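Local coordinates for 3-oxoadipate enol-lactonase (Burkholderia xenovorans, PDB 2XUA), which probably catalyses the hydrolysis of 3-oxoadipate enol-lactone to 3-oxoadipate, a step in the breakdown of catechol, at residues B[14-19]-B[87-92]; B[59-64]-B[75-80]; B[81-86]-B[111-116]; B[105-110]-B[196-201]; B[122-127]-B[242-247]. All blocks are in the same frame, centred on the assembly; numbering follows the deposited sequence.

Overall arrangement
From the N terminus, strand 12-19 opens interaction 1, which closes when the end of helix 75-88 returns at residues 87-92. Interaction 2, joining the loop after strand 54-58 to the start of that helix, is nested inside. Interaction 3 starts from the same helix before interaction 1 has closed, so the two cross, and it ends beyond helix 101-112. That helix opens interaction 4, which crosses interaction 3 and spans most of the helical region up to residues 196-201. Interaction 5 crosses interaction 4, joining the end of strand 117-123 to the loop bearing His244, the probable catalytic histidine, near bound laevulinic acid. Together they link strand 12-19, beside outermost strand 6-9, two helices and this loop.

Interaction 1. Residues B[14-19]-B[87-92]; sequences LHYRID and DTLKIA
Ile18 and Leu89 have the nearest CA atoms across the two segments, 10.1 Å apart, so segment 14-19 of strand 12-19 and the end of helix 75-88 are bridged by side chains alone. Leu89 uses both of its methyl branches. Its CD2 approaches the outer end of the Tyr16 ring obliquely, 4.0 Å from CE1 and 3.9 Å from OH. The other branch, CD1, meets Ile18 CD1 tip to tip at 4.1 Å. Tyr16 and Ile18 are alternate residues on one face of the strand; Arg17, pointing the other way, forms a salt bridge with Asp176 of the second subunit. Just beyond Leu89, a Schellman motif ends the helix: Lys90 takes positive phi (60°), its N bonds to Asp87 O at 3.0 Å, and Ile91 N probably bonds back to Met86 O at 2.8 Å. Leu89 also packs on Leu56 of strand 54-58. The contact is thus held by dispersion and burial of hydrocarbon, with little directional demand on the leucine.

Interaction 2. Residues B[59-64]-B[75-80]; sequences DTRGHG and IEQLTG
Arg61 lays one face of its guanidinium over Gln77, whose CB sits 3.7 Å from CZ, above the centre of the flat group. In this alpha/beta hydrolase fold the pair joins the loop after strand 54-58 to the first turns of helix 75-88. The two side chains cross at about a right angle, with the guanidinium and amide planes 31° apart. Arg61 NH1 and Gln77 NE2 approach to 3.3 Å, but both are donors and form no bond; each side chain has its polar partner outside the pair, Arg61 NE making a salt bridge with Asp81 and Gln77 OE1 accepting from the backbone N of Thr74. Tyr73 adds a cation-pi contact to the arginine. Closer to the backbone, Leu78 CD2 fits between Thr60 CG2 at 3.6 Å and Arg61 CG at 3.7 Å. The arginine begins with CG wedged between its own N and carbonyl carbon (chi1 54°) and bends again at chi3, which carries the guanidinium past Leu78 to Gln77. The loop is shaped by a type II beta turn from Thr60 to His63, with Gly62 at positive phi. Within that turn His63 ND1 donates to Arg61 O at 3.0 Å; the acceptor lies in the plane of the imidazole, whereas the donor stands above the carbonyl plane.

Interaction 3. Residues B[81-86]-B[111-116]; sequences DVLGLM and ARHADR
Leu83 and His113 make the one CH-pi contact. Leu83 CD1 stands over a face of the imidazole, 3.4 Å from the ring centroid and 20° off the normal, displaced toward the rim so that its nearest ring atom is NE2 at 3.2 Å. The spacing is tight for a methyl on a ring. His113 is the first residue to leave helical geometry after helix 101-112, and it turns the ring back toward helix 75-88.

Looser packing on the hydrocarbon and guanidinium of Arg116 makes up the rest. The second methyl of Leu83, CD2, rests 3.8 Å from Arg116 CG. Met86, a selenomethionine, and Arg116 reach toward each other from opposite directions: Met86 CB lies 3.6 Å from Arg116 NH1, obliquely to the guanidinium, and its CE is 3.6 Å from Arg116 O. The arginine folds back on itself through chi2 (-52°) and chi3, so that its stem and its charged end both lie against segment 81-86 of helix 75-88.

Polar bonds flank this cluster. Arg116 NH1 forms a salt bridge with Asp87 and donates to Ile91 O, while NE donates to Ala92 O. Two neighbouring helices of the alpha/beta hydrolase fold are thereby joined where the second runs toward strand 117-123. Apolar groups shield an arginine whose guanidinium is held by the carbonyls of Ile91 and Ala92 and by Asp87, which probably balances its charge.

Interaction 4. Residues B[105-110]-B[196-201]; sequences TGVALA and ADLRPE
Leu198 meets Val107 and Ala108 in an unusual conformation: its chi2 is 13°, close to eclipsed and far from the staggered values normal for leucine. In this conformation CD2 lies against the backbone of helix 101-112, 3.8 Å from Ala108 N and 4.0 Å from Ala108 CB. Leu198 is the sole residue of segment 196-201 to touch the helix segment. Its CB is covered by Val107 CG1 at 3.7 Å, and the same valine methyl is 4.0 Å from Leu198 CD2, the two side chains sliding past each other in opposite directions. Val107 CG1 points opposite its own N about the CA-CB bond (chi1 170°), which brings that branch to the leucine. In the alpha/beta hydrolase fold, helix 101-112 follows strand 94-99 and the probable nucleophile elbow at Ser100, and segment 196-201 is where the chain leaves helix 183-195 on its way to strand 209-214. The contact therefore joins the core helix to the chain returning from the intervening helical region, probably the cap domain. Around Leu198 the loop is braced by its own residues. Asp197 OD1 accepts from Arg199 N at 3.1 Å in an Asx turn, and Arg199 NE reaches the same oxygen from the opposite face of the carboxylate. Arg199 NH2 completes a side-on salt bridge at 2.8 Å to Asp197 OD2, while Leu198 N bonds to Ala127 O.

Interaction 5. Residues B[122-127]-B[242-247]; sequences LCNTAA and ASHISN
Asn124 gives up far more surface to this contact than any other residue, inserting its side chain among Ser243, His244 and Ser246. It stands just past the end of strand 117-123 with left-handed backbone angles (phi 42°, psi 56°), and this turn of the chain presents the side chain to segment 242-247. The carboxamide is probably reversed in the model. As modelled, ND2 is 2.7 Å from Ser246 OG and OD1 is 3.2 Å from Ser243 O.

His244 is second in buried surface. Its CE1 approaches Asn124 O to 3.4 Å, with the oxygen oblique to the imidazole, and ND1 is 3.8 Å from Asn124 CB. With CG directed opposite its backbone N (chi1 -175°), the ring reaches alongside Asn124 O. ND1 of this ring hydrogen-bonds to Asp217, and the side chain touches Ser100, on what is probably the nucleophile elbow. The set Ser100, His244 and Asp217 is consistent with the catalytic triad of an alpha/beta hydrolase, and the bound laevulinic acid lies about 4 Å from the histidine side chain. Trp158, a residue of that ligand pocket, also meets the imidazole.

Ser246 opens helix 246-249, directly after Ile245 at the N-cap position. Its OG sits between the backbone N and the carbonyl carbon, turned toward Asn124, and its side chain also packs against Phe254 of helix 251-263.

Interaction 1. Residues B[14-19]-B[87-92]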
# COMPACT_ATOMS: atom_id res chain seq x y z
N LEU B 14 -12.05 -10.08 7.42
CA LEU B 14 -11.56 -9.33 6.26
C LEU B 14 -11.32 -7.86 6.56
O LEU B 14 -12.19 -7.18 7.09
CB LEU B 14 -12.54 -9.41 5.10
CG LEU B 14 -13.04 -10.81 4.66
CD1 LEU B 14 -14.20 -10.67 3.71
CD2 LEU B 14 -11.91 -11.61 4.03
N HIS B 15 -10.16 -7.38 6.13
CA HIS B 15 -9.84 -5.97 6.13
C HIS B 15 -10.60 -5.30 4.97
O HIS B 15 -10.59 -5.79 3.83
CB HIS B 15 -8.32 -5.77 6.03
CG HIS B 15 -7.90 -4.34 5.79
ND1 HIS B 15 -8.35 -3.28 6.55
CD2 HIS B 15 -7.06 -3.80 4.86
CE1 HIS B 15 -7.83 -2.16 6.08
NE2 HIS B 15 -7.04 -2.44 5.08
N TYR B 16 -11.26 -4.19 5.24
CA TYR B 16 -11.96 -3.50 4.14
C TYR B 16 -11.75 -1.98 4.18
O TYR B 16 -11.29 -1.42 5.20
CB TYR B 16 -13.48 -3.84 4.14
CG TYR B 16 -14.23 -3.29 5.33
CD1 TYR B 16 -14.82 -2.01 5.31
CD2 TYR B 16 -14.35 -4.06 6.50
CE1 TYR B 16 -15.48 -1.49 6.46
CE2 TYR B 16 -15.01 -3.56 7.63
CZ TYR B 16 -15.58 -2.29 7.60
OH TYR B 16 -16.22 -1.79 8.73
N ARG B 17 -12.17 -1.32 3.12
CA ARG B 17 -12.03 0.15 3.01
C ARG B 17 -13.15 0.74 2.27
O ARG B 17 -13.48 0.24 1.21
CB ARG B 17 -10.71 0.50 2.33
CG ARG B 17 -10.40 1.98 2.27
CD ARG B 17 -8.88 2.17 2.03
NE ARG B 17 -8.06 1.88 3.22
CZ ARG B 17 -6.73 1.94 3.26
NH1 ARG B 17 -6.04 2.23 2.18
NH2 ARG B 17 -6.09 1.61 4.34
N ILE B 18 -13.72 1.82 2.81
CA ILE B 18 -14.85 2.50 2.14
C ILE B 18 -14.46 3.95 1.64
O ILE B 18 -13.80 4.71 2.37
CB ILE B 18 -16.07 2.59 3.08
CG1 ILE B 18 -16.59 1.19 3.42
CG2 ILE B 18 -17.21 3.48 2.48
CD1 ILE B 18 -17.68 1.14 4.52
N ASP B 19 -14.81 4.31 0.40
CA ASP B 19 -14.63 5.70 -0.04
C ASP B 19 -15.95 6.22 -0.61
O ASP B 19 -16.83 5.45 -0.95
CB ASP B 19 -13.51 5.80 -1.09
CG ASP B 19 -12.15 5.41 -0.55
OD1 ASP B 19 -11.40 6.35 -0.16
OD2 ASP B 19 -11.82 4.17 -0.55
N ASP B 87 -23.41 -7.81 3.60
CA ASP B 87 -24.42 -7.99 4.65
C ASP B 87 -24.08 -7.22 5.92
O ASP B 87 -24.93 -6.51 6.49
CB ASP B 87 -24.56 -9.48 4.97
CG ASP B 87 -25.34 -10.24 3.91
OD1 ASP B 87 -25.93 -9.64 2.98
OD2 ASP B 87 -25.37 -11.48 4.01
N THR B 88 -22.83 -7.35 6.35
CA THR B 88 -22.26 -6.63 7.52
C THR B 88 -22.43 -5.13 7.39
O THR B 88 -22.72 -4.46 8.38
CB THR B 88 -20.73 -6.91 7.74
OG1 THR B 88 -20.53 -8.28 8.11
CG2 THR B 88 -20.18 -6.06 8.87
N LEU B 89 -22.19 -4.61 6.18
CA LEU B 89 -22.34 -3.15 5.90
C LEU B 89 -23.76 -2.70 5.54
O LEU B 89 -24.01 -1.55 5.27
CB LEU B 89 -21.29 -2.71 4.87
CG LEU B 89 -19.85 -3.00 5.26
CD1 LEU B 89 -18.92 -2.71 4.08
CD2 LEU B 89 -19.38 -2.18 6.49
N LYS B 90 -24.72 -3.65 5.62
CA LYS B 90 -26.12 -3.43 5.21
C LYS B 90 -26.25 -3.06 3.73
O LYS B 90 -27.21 -2.39 3.30
CB LYS B 90 -26.88 -2.47 6.17
CG LYS B 90 -26.90 -2.97 7.64
CD LYS B 90 -27.18 -1.80 8.64
CE LYS B 90 -25.95 -1.43 9.57
NZ LYS B 90 -25.08 -0.16 9.29
N ILE B 91 -25.26 -3.46 2.94
CA ILE B 91 -25.30 -3.16 1.50
C ILE B 91 -26.27 -4.16 0.82
O ILE B 91 -26.00 -5.36 0.87
CB ILE B 91 -23.95 -3.32 0.85
CG1 ILE B 91 -22.99 -2.23 1.34
CG2 ILE B 91 -24.09 -3.30 -0.67
CD1 ILE B 91 -21.57 -2.48 0.91
N ALA B 92 -27.33 -3.68 0.19
CA ALA B 92 -28.29 -4.63 -0.34
C ALA B 92 -28.01 -5.06 -1.78
O ALA B 92 -28.36 -6.17 -2.16
CB ALA B 92 -29.73 -4.11 -0.23

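Interaction 2. Residues B[59-64]-B[75-80]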
# COMPACT_ATOMS: atom_id res chain seq x y z
N ASP B 59 -9.54 -6.78 1.34
CA ASP B 59 -8.48 -7.76 1.13
C ASP B 59 -9.12 -9.13 1.11
O ASP B 59 -9.70 -9.60 2.10
CB ASP B 59 -7.40 -7.64 2.20
CG ASP B 59 -6.50 -6.41 1.98
OD1 ASP B 59 -6.58 -5.82 0.92
OD2 ASP B 59 -5.70 -6.01 2.85
N THR B 60 -8.99 -9.79 -0.04
CA THR B 60 -9.50 -11.17 -0.17
C THR B 60 -8.90 -12.05 0.93
O THR B 60 -7.78 -11.82 1.38
CB THR B 60 -9.10 -11.70 -1.57
OG1 THR B 60 -9.65 -10.84 -2.58
CG2 THR B 60 -9.62 -13.17 -1.81
N ARG B 61 -9.60 -13.07 1.40
CA ARG B 61 -9.00 -13.95 2.41
C ARG B 61 -7.62 -14.44 1.92
O ARG B 61 -7.38 -14.62 0.73
CB ARG B 61 -9.90 -15.18 2.68
CG ARG B 61 -10.28 -15.95 1.46
CD ARG B 61 -10.83 -17.37 1.94
NE ARG B 61 -12.11 -17.18 2.65
CZ ARG B 61 -12.65 -18.03 3.53
NH1 ARG B 61 -12.02 -19.17 3.84
NH2 ARG B 61 -13.84 -17.76 4.07
N GLY B 62 -6.71 -14.61 2.85
CA GLY B 62 -5.34 -15.00 2.57
C GLY B 62 -4.44 -13.86 2.12
O GLY B 62 -3.29 -14.13 1.83
N HIS B 63 -4.99 -12.63 2.01
CA HIS B 63 -4.24 -11.47 1.45
C HIS B 63 -4.21 -10.28 2.38
O HIS B 63 -5.06 -10.11 3.27
CB HIS B 63 -4.86 -10.99 0.12
CG HIS B 63 -4.73 -11.96 -1.02
ND1 HIS B 63 -5.52 -13.09 -1.14
CD2 HIS B 63 -3.89 -11.97 -2.09
CE1 HIS B 63 -5.17 -13.75 -2.23
NE2 HIS B 63 -4.19 -13.08 -2.84
N GLY B 64 -3.20 -9.43 2.17
CA GLY B 64 -3.23 -8.09 2.67
C GLY B 64 -3.29 -8.16 4.17
O GLY B 64 -2.44 -8.84 4.79
N ILE B 75 -14.23 -21.17 -4.42
CA ILE B 75 -14.98 -20.07 -5.05
C ILE B 75 -16.26 -19.70 -4.24
O ILE B 75 -16.67 -18.51 -4.21
CB ILE B 75 -15.25 -20.32 -6.55
CG1 ILE B 75 -15.77 -19.08 -7.29
CG2 ILE B 75 -16.29 -21.53 -6.77
CD1 ILE B 75 -14.82 -17.85 -7.25
N GLU B 76 -16.84 -20.71 -3.56
CA GLU B 76 -17.97 -20.48 -2.62
C GLU B 76 -17.55 -19.75 -1.37
O GLU B 76 -18.36 -18.98 -0.79
CB GLU B 76 -18.69 -21.78 -2.18
CG GLU B 76 -19.40 -22.50 -3.29
CD GLU B 76 -18.47 -23.28 -4.23
OE1 GLU B 76 -17.44 -23.76 -3.76
OE2 GLU B 76 -18.77 -23.36 -5.44
N GLN B 77 -16.35 -19.99 -0.87
CA GLN B 77 -15.91 -19.21 0.26
C GLN B 77 -15.72 -17.75 -0.23
O GLN B 77 -16.12 -16.77 0.43
CB GLN B 77 -14.62 -19.72 0.86
CG GLN B 77 -14.80 -20.88 1.90
CD GLN B 77 -13.50 -21.61 2.11
OE1 GLN B 77 -12.66 -21.62 1.21
NE2 GLN B 77 -13.31 -22.20 3.30
N LEU B 78 -15.11 -17.61 -1.39
CA LEU B 78 -14.80 -16.27 -1.91
C LEU B 78 -16.04 -15.47 -2.21
O LEU B 78 -16.07 -14.26 -1.99
CB LEU B 78 -13.86 -16.35 -3.12
CG LEU B 78 -12.50 -17.04 -2.94
CD1 LEU B 78 -11.90 -17.17 -4.32
CD2 LEU B 78 -11.52 -16.28 -2.01
N THR B 79 -17.06 -16.11 -2.73
CA THR B 79 -18.30 -15.44 -3.03
C THR B 79 -18.99 -15.04 -1.70
O THR B 79 -19.49 -13.91 -1.57
CB THR B 79 -19.20 -16.33 -3.88
OG1 THR B 79 -18.55 -16.61 -5.13
CG2 THR B 79 -20.49 -15.60 -4.29
N GLY B 80 -18.98 -15.95 -0.73
CA GLY B 80 -19.63 -15.75 0.54
C GLY B 80 -18.94 -14.69 1.38
O GLY B 80 -19.56 -14.01 2.22

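Interaction 3. Residues B[81-86]-B[111-116]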
# COMPACT_ATOMS: atom_id res chain seq x y z
N ASP B 81 -17.64 -14.54 1.15
CA ASP B 81 -16.90 -13.47 1.75
C ASP B 81 -17.49 -12.11 1.30
O ASP B 81 -17.70 -11.26 2.16
CB ASP B 81 -15.43 -13.58 1.39
CG ASP B 81 -14.74 -14.68 2.15
OD1 ASP B 81 -15.38 -15.34 3.04
OD2 ASP B 81 -13.55 -14.88 1.93
N VAL B 82 -17.75 -11.93 0.01
CA VAL B 82 -18.26 -10.63 -0.55
C VAL B 82 -19.61 -10.43 0.05
O VAL B 82 -19.88 -9.40 0.67
CB VAL B 82 -18.38 -10.63 -2.10
CG1 VAL B 82 -19.05 -9.30 -2.62
CG2 VAL B 82 -17.00 -10.77 -2.76
N LEU B 83 -20.44 -11.47 -0.05
CA LEU B 83 -21.79 -11.39 0.53
C LEU B 83 -21.88 -11.06 2.02
O LEU B 83 -22.65 -10.18 2.39
CB LEU B 83 -22.60 -12.64 0.19
CG LEU B 83 -22.76 -12.83 -1.29
CD1 LEU B 83 -23.37 -14.23 -1.43
CD2 LEU B 83 -23.64 -11.77 -1.96
N GLY B 84 -21.05 -11.69 2.83
CA GLY B 84 -21.02 -11.44 4.26
C GLY B 84 -20.52 -10.05 4.60
O GLY B 84 -21.07 -9.36 5.51
N LEU B 85 -19.50 -9.59 3.86
CA LEU B 85 -19.08 -8.18 3.96
C LEU B 85 -20.20 -7.20 3.61
O LEU B 85 -20.45 -6.24 4.36
CB LEU B 85 -17.85 -7.95 3.05
CG LEU B 85 -17.17 -6.58 3.16
CD1 LEU B 85 -16.72 -6.23 4.59
CD2 LEU B 85 -15.96 -6.48 2.18
N MSE B 86 -20.84 -7.40 2.45
CA MSE B 86 -22.00 -6.57 2.09
C MSE B 86 -23.08 -6.60 3.16
O MSE B 86 -23.59 -5.55 3.60
CB MSE B 86 -22.57 -7.03 0.78
CG MSE B 86 -21.77 -6.51 -0.37
SE MSE B 86 -22.28 -7.44 -1.98
CE MSE B 86 -24.08 -6.69 -2.19
N ALA B 111 -23.92 -14.80 -11.38
CA ALA B 111 -24.63 -16.01 -11.77
C ALA B 111 -25.53 -16.55 -10.66
O ALA B 111 -26.67 -16.95 -10.89
CB ALA B 111 -23.60 -17.11 -12.19
N ARG B 112 -24.97 -16.60 -9.46
CA ARG B 112 -25.61 -17.24 -8.34
C ARG B 112 -26.26 -16.17 -7.43
O ARG B 112 -26.99 -16.54 -6.54
CB ARG B 112 -24.60 -18.06 -7.53
CG ARG B 112 -23.75 -19.08 -8.35
CD ARG B 112 -22.60 -19.57 -7.52
NE ARG B 112 -21.80 -20.53 -8.27
CZ ARG B 112 -20.83 -21.29 -7.79
NH1 ARG B 112 -20.47 -21.25 -6.51
NH2 ARG B 112 -20.21 -22.12 -8.61
N HIS B 113 -25.98 -14.87 -7.65
CA HIS B 113 -26.61 -13.79 -6.81
C HIS B 113 -27.02 -12.55 -7.58
O HIS B 113 -26.72 -11.41 -7.16
CB HIS B 113 -25.73 -13.44 -5.61
CG HIS B 113 -25.32 -14.62 -4.77
ND1 HIS B 113 -24.20 -15.39 -5.04
CD2 HIS B 113 -25.87 -15.15 -3.65
CE1 HIS B 113 -24.10 -16.35 -4.13
NE2 HIS B 113 -25.08 -16.21 -3.26
N ALA B 114 -27.71 -12.73 -8.71
CA ALA B 114 -28.14 -11.62 -9.54
C ALA B 114 -28.87 -10.50 -8.75
O ALA B 114 -28.80 -9.32 -9.10
CB ALA B 114 -29.00 -12.10 -10.63
N ASP B 115 -29.59 -10.89 -7.70
CA ASP B 115 -30.40 -9.89 -6.95
C ASP B 115 -29.52 -8.99 -6.04
O ASP B 115 -29.91 -7.87 -5.72
CB ASP B 115 -31.44 -10.58 -6.06
CG ASP B 115 -30.81 -11.56 -5.12
OD1 ASP B 115 -29.64 -11.92 -5.35
OD2 ASP B 115 -31.46 -11.97 -4.13
N ARG B 116 -28.37 -9.54 -5.63
CA ARG B 116 -27.31 -8.76 -4.96
C ARG B 116 -26.47 -7.85 -5.89
O ARG B 116 -25.69 -7.00 -5.39
CB ARG B 116 -26.41 -9.70 -4.15
CG ARG B 116 -27.10 -10.54 -3.06
CD ARG B 116 -27.97 -9.64 -2.09
NE ARG B 116 -27.22 -8.75 -1.18
CZ ARG B 116 -26.57 -9.11 -0.08
NH1 ARG B 116 -26.00 -8.18 0.68
NH2 ARG B 116 -26.49 -10.40 0.32

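Interaction 4. Residues B[105-110]-B[196-201]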
# COMPACT_ATOMS: atom_id res chain seq x y z
N THR B 105 -14.75 -14.31 -9.21
CA THR B 105 -15.72 -14.08 -8.12
C THR B 105 -16.98 -13.33 -8.61
O THR B 105 -18.15 -13.60 -8.19
CB THR B 105 -15.02 -13.27 -7.01
OG1 THR B 105 -13.89 -14.02 -6.56
CG2 THR B 105 -15.94 -13.02 -5.79
N GLY B 106 -16.75 -12.36 -9.49
CA GLY B 106 -17.81 -11.58 -10.03
C GLY B 106 -18.71 -12.41 -10.94
O GLY B 106 -19.94 -12.24 -10.96
N VAL B 107 -18.10 -13.33 -11.71
CA VAL B 107 -18.93 -14.27 -12.49
C VAL B 107 -19.78 -15.10 -11.54
O VAL B 107 -20.97 -15.21 -11.78
CB VAL B 107 -18.07 -15.20 -13.42
CG1 VAL B 107 -18.92 -16.33 -14.02
CG2 VAL B 107 -17.35 -14.36 -14.47
N ALA B 108 -19.21 -15.68 -10.48
CA ALA B 108 -20.00 -16.44 -9.50
C ALA B 108 -21.13 -15.61 -8.87
O ALA B 108 -22.28 -16.10 -8.66
CB ALA B 108 -19.16 -17.00 -8.45
N LEU B 109 -20.80 -14.37 -8.51
CA LEU B 109 -21.72 -13.49 -7.84
C LEU B 109 -22.84 -13.15 -8.79
O LEU B 109 -24.01 -13.30 -8.42
CB LEU B 109 -20.98 -12.23 -7.40
CG LEU B 109 -20.67 -11.83 -5.97
CD1 LEU B 109 -21.13 -12.68 -4.79
CD2 LEU B 109 -19.21 -11.31 -5.82
N ALA B 110 -22.52 -12.74 -10.02
CA ALA B 110 -23.56 -12.40 -10.97
C ALA B 110 -24.46 -13.57 -11.38
O ALA B 110 -25.60 -13.32 -11.75
CB ALA B 110 -23.00 -11.72 -12.22
N ALA B 196 -12.37 -23.80 -9.77
CA ALA B 196 -13.54 -23.09 -10.24
C ALA B 196 -13.59 -23.08 -11.73
O ALA B 196 -12.76 -22.50 -12.43
CB ALA B 196 -13.57 -21.63 -9.70
N ASP B 197 -14.60 -23.72 -12.26
CA ASP B 197 -14.82 -23.62 -13.68
C ASP B 197 -16.24 -23.13 -13.79
O ASP B 197 -17.21 -23.91 -13.62
CB ASP B 197 -14.59 -24.97 -14.34
CG ASP B 197 -14.87 -24.94 -15.81
OD1 ASP B 197 -15.34 -23.90 -16.33
OD2 ASP B 197 -14.67 -25.99 -16.44
N LEU B 198 -16.35 -21.83 -14.05
CA LEU B 198 -17.65 -21.18 -14.11
C LEU B 198 -18.19 -21.08 -15.52
O LEU B 198 -19.17 -20.40 -15.77
CB LEU B 198 -17.66 -19.81 -13.42
CG LEU B 198 -17.74 -19.69 -11.89
CD1 LEU B 198 -17.52 -20.92 -11.08
CD2 LEU B 198 -16.86 -18.55 -11.37
N ARG B 199 -17.54 -21.77 -16.46
CA ARG B 199 -17.98 -21.74 -17.81
C ARG B 199 -19.44 -22.23 -18.00
O ARG B 199 -20.15 -21.64 -18.77
CB ARG B 199 -17.02 -22.54 -18.72
CG ARG B 199 -15.80 -21.73 -19.19
CD ARG B 199 -14.89 -22.62 -20.05
NE ARG B 199 -14.29 -23.62 -19.19
CZ ARG B 199 -13.62 -24.69 -19.61
NH1 ARG B 199 -13.48 -24.93 -20.91
NH2 ARG B 199 -13.11 -25.53 -18.73
N PRO B 200 -19.88 -23.30 -17.32
CA PRO B 200 -21.31 -23.66 -17.59
C PRO B 200 -22.31 -22.64 -17.03
O PRO B 200 -23.39 -22.45 -17.59
CB PRO B 200 -21.48 -25.01 -16.84
CG PRO B 200 -20.10 -25.58 -16.74
CD PRO B 200 -19.23 -24.30 -16.46
N GLU B 201 -21.91 -21.93 -15.95
CA GLU B 201 -22.76 -20.94 -15.28
C GLU B 201 -22.85 -19.56 -15.95
O GLU B 201 -23.75 -18.77 -15.64
CB GLU B 201 -22.28 -20.73 -13.83
CG GLU B 201 -22.57 -21.88 -12.88
CD GLU B 201 -22.16 -21.60 -11.45
OE1 GLU B 201 -22.72 -20.64 -10.84
OE2 GLU B 201 -21.28 -22.35 -10.93

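Interaction 5. Residues B[122-127]-B[242-247]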
# COMPACT_ATOMS: atom_id res chain seq x y z
N LEU B 122 -15.93 -7.34 -15.57
CA LEU B 122 -15.17 -8.54 -15.30
C LEU B 122 -13.82 -8.38 -16.02
O LEU B 122 -13.73 -8.47 -17.25
CB LEU B 122 -15.94 -9.77 -15.80
CG LEU B 122 -17.36 -9.92 -15.22
CD1 LEU B 122 -18.17 -10.88 -16.14
CD2 LEU B 122 -17.29 -10.52 -13.84
N CYS B 123 -12.78 -8.12 -15.24
CA CYS B 123 -11.56 -7.53 -15.80
C CYS B 123 -10.37 -8.50 -15.74
O CYS B 123 -10.15 -9.16 -14.73
CB CYS B 123 -11.23 -6.25 -15.06
SG CYS B 123 -12.62 -5.04 -15.13
N ASN B 124 -9.63 -8.58 -16.84
CA ASN B 124 -8.49 -9.48 -16.96
C ASN B 124 -8.78 -10.82 -16.37
O ASN B 124 -8.09 -11.29 -15.53
CB ASN B 124 -7.25 -8.83 -16.30
CG ASN B 124 -6.81 -7.64 -17.05
OD1 ASN B 124 -6.19 -7.76 -18.14
ND2 ASN B 124 -7.18 -6.46 -16.55
N THR B 125 -9.85 -11.46 -16.85
CA THR B 125 -10.36 -12.63 -16.18
C THR B 125 -10.89 -13.66 -17.21
O THR B 125 -10.74 -13.46 -18.42
CB THR B 125 -11.46 -12.22 -15.12
OG1 THR B 125 -11.71 -13.34 -14.30
CG2 THR B 125 -12.74 -11.85 -15.80
N ALA B 126 -11.51 -14.75 -16.74
CA ALA B 126 -12.07 -15.79 -17.63
C ALA B 126 -12.98 -16.56 -16.71
O ALA B 126 -12.79 -16.49 -15.48
CB ALA B 126 -10.94 -16.79 -18.12
N ALA B 127 -13.92 -17.34 -17.28
CA ALA B 127 -14.80 -18.18 -16.45
C ALA B 127 -14.09 -19.42 -15.90
O ALA B 127 -14.59 -20.07 -14.95
CB ALA B 127 -16.08 -18.56 -17.21
N ALA B 242 -2.70 -3.44 -22.70
CA ALA B 242 -2.06 -3.70 -21.43
C ALA B 242 -1.91 -5.21 -21.27
O ALA B 242 -2.40 -5.99 -22.09
CB ALA B 242 -2.90 -3.09 -20.28
N SER B 243 -1.19 -5.60 -20.25
CA SER B 243 -1.09 -7.00 -19.86
C SER B 243 -2.15 -7.22 -18.76
O SER B 243 -3.27 -6.68 -18.85
CB SER B 243 0.34 -7.29 -19.38
OG SER B 243 0.45 -8.66 -18.99
N HIS B 244 -1.79 -7.93 -17.71
CA HIS B 244 -2.76 -8.55 -16.85
C HIS B 244 -3.35 -7.56 -15.80
O HIS B 244 -4.53 -7.65 -15.47
CB HIS B 244 -2.11 -9.76 -16.20
CG HIS B 244 -3.03 -10.58 -15.35
ND1 HIS B 244 -4.25 -11.05 -15.82
CD2 HIS B 244 -2.90 -11.04 -14.08
CE1 HIS B 244 -4.82 -11.78 -14.86
NE2 HIS B 244 -4.02 -11.79 -13.80
N ILE B 245 -2.54 -6.62 -15.29
CA ILE B 245 -3.04 -5.68 -14.26
C ILE B 245 -3.32 -4.37 -14.99
O ILE B 245 -2.56 -3.36 -14.86
CB ILE B 245 -2.01 -5.53 -13.14
CG1 ILE B 245 -1.64 -6.88 -12.51
CG2 ILE B 245 -2.52 -4.49 -12.10
CD1 ILE B 245 -2.82 -7.61 -11.85
N SER B 246 -4.34 -4.42 -15.87
CA SER B 246 -4.64 -3.34 -16.81
C SER B 246 -5.17 -2.07 -16.16
O SER B 246 -5.08 -0.98 -16.73
CB SER B 246 -5.62 -3.80 -17.91
OG SER B 246 -6.93 -3.98 -17.45
N ASN B 247 -5.75 -2.21 -14.97
CA ASN B 247 -6.25 -0.99 -14.27
C ASN B 247 -5.09 -0.11 -13.75
O ASN B 247 -5.29 1.06 -13.38
CB ASN B 247 -7.13 -1.39 -13.08
CG ASN B 247 -6.31 -1.96 -11.96
OD1 ASN B 247 -5.65 -2.99 -12.15
ND2 ASN B 247 -6.28 -1.27 -10.80